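Local coordinates for 3-deoxy-D-manno-octulosonate 8-phosphate phosphatase KdsC (Xanthomonas campestris pv. campestris, PDB 4NAV), which probably hydrolyses 3-deoxy-D-manno-octulosonate 8-phosphate to 3-deoxy-D-manno-octulosonate and inorganic phosphate, a magnesium-dependent step of lipopolysaccharide biosynthesis, at residues 126-137 with 145-154. Residues are numbered along the deposited sequence; the frame is centred on the assembly and turned at random.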
# COMPACT_ATOMS: atom_id res chain seq x y z
N LEU A 126 -25.12 5.61 -11.41
CA LEU A 126 -25.57 5.21 -10.09
C LEU A 126 -27.02 5.60 -9.88
O LEU A 126 -27.80 4.80 -9.30
CB LEU A 126 -24.70 5.83 -9.03
CG LEU A 126 -23.32 5.18 -8.93
CD1 LEU A 126 -22.32 6.08 -8.23
CD2 LEU A 126 -23.44 3.85 -8.20
N LEU A 127 -27.43 6.76 -10.40
CA LEU A 127 -28.82 7.20 -10.23
C LEU A 127 -29.83 6.58 -11.19
O LEU A 127 -31.03 6.71 -10.98
CB LEU A 127 -28.93 8.72 -10.32
CG LEU A 127 -28.31 9.47 -9.14
CD1 LEU A 127 -28.55 10.97 -9.30
CD2 LEU A 127 -28.86 8.99 -7.80
N ALA A 128 -29.35 5.89 -12.21
CA ALA A 128 -30.23 5.29 -13.22
C ALA A 128 -30.45 3.76 -13.05
O ALA A 128 -31.47 3.25 -13.49
CB ALA A 128 -29.68 5.60 -14.60
N VAL A 129 -29.54 3.05 -12.38
CA VAL A 129 -29.63 1.58 -12.34
C VAL A 129 -30.51 1.01 -11.21
O VAL A 129 -30.80 1.68 -10.24
CB VAL A 129 -28.25 0.92 -12.29
CG1 VAL A 129 -27.45 1.28 -13.53
CG2 VAL A 129 -27.50 1.31 -11.02
N GLY A 130 -30.93 -0.22 -11.39
CA GLY A 130 -31.69 -0.90 -10.39
C GLY A 130 -30.90 -1.07 -9.08
O GLY A 130 -31.48 -0.97 -7.99
N LEU A 131 -29.60 -1.35 -9.18
CA LEU A 131 -28.81 -1.62 -7.98
C LEU A 131 -27.45 -0.90 -7.98
O LEU A 131 -26.44 -1.46 -8.40
CB LEU A 131 -28.61 -3.12 -7.81
CG LEU A 131 -27.96 -3.54 -6.48
CD1 LEU A 131 -28.60 -2.85 -5.28
CD2 LEU A 131 -28.04 -5.05 -6.31
N PRO A 132 -27.43 0.35 -7.54
CA PRO A 132 -26.17 1.04 -7.39
C PRO A 132 -25.46 0.56 -6.13
O PRO A 132 -26.12 0.20 -5.16
CB PRO A 132 -26.59 2.50 -7.25
CG PRO A 132 -27.92 2.45 -6.64
CD PRO A 132 -28.57 1.18 -7.09
N VAL A 133 -24.14 0.58 -6.13
CA VAL A 133 -23.38 0.23 -4.92
C VAL A 133 -22.06 1.03 -4.93
O VAL A 133 -21.50 1.36 -5.98
CB VAL A 133 -23.19 -1.31 -4.80
CG1 VAL A 133 -22.58 -1.92 -6.07
CG2 VAL A 133 -22.34 -1.65 -3.60
N ALA A 134 -21.60 1.42 -3.75
CA ALA A 134 -20.35 2.20 -3.62
C ALA A 134 -19.44 1.60 -2.56
O ALA A 134 -19.92 1.08 -1.53
CB ALA A 134 -20.66 3.61 -3.24
N PRO A 135 -18.13 1.60 -2.83
CA PRO A 135 -17.23 1.06 -1.86
C PRO A 135 -17.12 1.99 -0.63
O PRO A 135 -17.65 3.11 -0.64
CB PRO A 135 -15.93 0.99 -2.62
CG PRO A 135 -16.01 2.07 -3.63
CD PRO A 135 -17.44 2.12 -4.02
N ALA A 136 -16.47 1.51 0.43
CA ALA A 136 -16.38 2.29 1.68
C ALA A 136 -15.58 3.58 1.49
O ALA A 136 -15.89 4.58 2.09
CB ALA A 136 -15.77 1.45 2.79
N ASN A 137 -14.56 3.54 0.64
CA ASN A 137 -13.76 4.74 0.34
C ASN A 137 -14.43 5.75 -0.59
O ASN A 137 -13.78 6.68 -1.04
CB ASN A 137 -12.42 4.32 -0.30
CG ASN A 137 -12.62 3.47 -1.53
OD1 ASN A 137 -13.10 2.33 -1.40
ND2 ASN A 137 -12.30 3.99 -2.73
N ARG A 145 -25.64 9.38 -1.88
CA ARG A 145 -26.66 9.20 -2.90
C ARG A 145 -26.89 7.72 -3.25
O ARG A 145 -27.70 7.41 -4.11
CB ARG A 145 -26.33 10.06 -4.13
CG ARG A 145 -27.05 11.41 -4.13
CD ARG A 145 -26.43 12.49 -5.01
NE ARG A 145 -25.44 13.20 -4.22
CZ ARG A 145 -25.55 14.44 -3.74
NH1 ARG A 145 -26.61 15.20 -3.95
NH2 ARG A 145 -24.56 14.92 -3.01
N VAL A 146 -26.19 6.83 -2.56
CA VAL A 146 -26.33 5.39 -2.76
C VAL A 146 -26.49 4.68 -1.43
O VAL A 146 -25.72 4.89 -0.52
CB VAL A 146 -25.08 4.82 -3.42
CG1 VAL A 146 -25.22 3.32 -3.61
CG2 VAL A 146 -24.81 5.53 -4.74
N GLN A 147 -27.47 3.81 -1.33
CA GLN A 147 -27.76 3.18 -0.05
C GLN A 147 -26.79 2.05 0.31
O GLN A 147 -26.29 1.99 1.43
CB GLN A 147 -29.21 2.79 -0.02
CG GLN A 147 -29.98 3.98 -0.56
CD GLN A 147 -31.44 3.98 -0.18
OE1 GLN A 147 -32.11 2.93 -0.21
NE2 GLN A 147 -31.95 5.17 0.17
N TRP A 148 -26.43 1.24 -0.68
CA TRP A 148 -25.57 0.08 -0.42
C TRP A 148 -24.08 0.45 -0.45
O TRP A 148 -23.55 0.81 -1.49
CB TRP A 148 -25.89 -1.06 -1.39
CG TRP A 148 -25.07 -2.27 -1.20
CD1 TRP A 148 -24.33 -2.63 -0.12
CD2 TRP A 148 -24.95 -3.34 -2.13
NE1 TRP A 148 -23.72 -3.84 -0.33
CE2 TRP A 148 -24.09 -4.30 -1.56
CE3 TRP A 148 -25.47 -3.58 -3.40
CZ2 TRP A 148 -23.76 -5.45 -2.21
CZ3 TRP A 148 -25.13 -4.71 -4.05
CH2 TRP A 148 -24.27 -5.63 -3.46
N HIS A 149 -23.42 0.36 0.71
CA HIS A 149 -22.00 0.59 0.81
C HIS A 149 -21.36 -0.70 1.24
O HIS A 149 -21.82 -1.30 2.18
CB HIS A 149 -21.69 1.65 1.88
CG HIS A 149 -22.33 2.98 1.63
ND1 HIS A 149 -22.09 4.08 2.42
CD2 HIS A 149 -23.20 3.40 0.67
CE1 HIS A 149 -22.79 5.11 1.97
NE2 HIS A 149 -23.47 4.73 0.91
N THR A 150 -20.29 -1.12 0.58
CA THR A 150 -19.56 -2.26 1.05
C THR A 150 -18.80 -1.92 2.31
O THR A 150 -18.36 -0.78 2.54
CB THR A 150 -18.57 -2.78 -0.01
OG1 THR A 150 -17.59 -1.77 -0.34
CG2 THR A 150 -19.32 -3.19 -1.28
N ARG A 151 -18.57 -2.92 3.14
CA ARG A 151 -17.66 -2.75 4.26
C ARG A 151 -16.24 -2.48 3.76
O ARG A 151 -15.55 -1.65 4.30
CB ARG A 151 -17.69 -3.98 5.19
CG ARG A 151 -18.90 -4.02 6.11
CD ARG A 151 -19.20 -5.43 6.63
NE ARG A 151 -20.26 -6.09 5.85
CZ ARG A 151 -20.10 -7.10 4.99
NH1 ARG A 151 -18.90 -7.64 4.74
NH2 ARG A 151 -21.16 -7.59 4.35
N ALA A 152 -15.80 -3.20 2.74
CA ALA A 152 -14.41 -3.09 2.27
C ALA A 152 -14.20 -1.92 1.32
O ALA A 152 -15.14 -1.41 0.71
CB ALA A 152 -13.96 -4.38 1.59
N ARG A 153 -12.94 -1.57 1.18
CA ARG A 153 -12.49 -0.46 0.34
C ARG A 153 -12.18 -0.92 -1.07
O ARG A 153 -11.86 -2.09 -1.31
CB ARG A 153 -11.22 0.18 0.95
CG ARG A 153 -11.47 0.76 2.35
CD ARG A 153 -10.36 1.50 3.06
NE ARG A 153 -10.92 2.72 3.67
CZ ARG A 153 -10.24 3.82 3.96
NH1 ARG A 153 -8.94 3.92 3.67
NH2 ARG A 153 -10.86 4.84 4.53
N GLY A 154 -12.26 0.01 -1.99
CA GLY A 154 -11.93 -0.24 -3.38
C GLY A 154 -10.53 -0.74 -3.45
O GLY A 154 -9.65 -0.24 -2.76
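Val-133 lays its CG2 methyl over one face of the Trp-148 indole, 3.7 Å from the centroid of the five-membered ring, a CH-pi contact displaced toward the rim. With CG trans to the backbone N (chi1 180°), the indole runs alongside Val-133 and points the same way. The end of Leu-131 comes obliquely against the six-membered ring of Trp-148, CD2 lying 3.7 Å from CZ3. Val-165 of helix 158-169 and Leu-13 of helix 11-17 also pack on the tryptophan, burying this side. Val-146 forms a second apolar patch: its CG1 sits 4.0 Å from Pro-132 CB while its CG2 meets Leu-126.

The backbones run parallel and join through a single bridge: Ala-134 N donates to Trp-148 O (3.0 Å, N-H...O 166°), and Ala-134 O accepts from Thr-150 N at 3.1 Å. Strand 131-133 is the last of the parallel Rossmann-like sheet of the HAD fold, paired with strand 113-116 on its other edge; after helix 140-143 the chain returns to bind this edge briefly. Beyond the bridge, Ala-152 O is gripped twice, by Ala-136 N at 3.2 Å and by Thr-150 OG1 at 2.7 Å. OD1 of Asn-137 is placed to accept from Gly-154 N, though the modelled bond is doubtfully short; its ND2 bonds to Gly-29 O, within what is probably the DxDx(T/V) HAD motif. Pro-135 lies close to Asp-118, a predicted magnesium ligand.

The looser margin lies partly in solvent, partly at a subunit boundary. Exposed Leu-127 reaches only Arg-145 O, with CD2 4.2 Å away, and Arg-145 leads away, its NE hydrogen-bonded to Trp-141 O and its side chain packing on Ile-177 of a neighbouring subunit. At the far end, exposed Ala-136 rests its methyl against the carbonyls of Thr-150 and Arg-151.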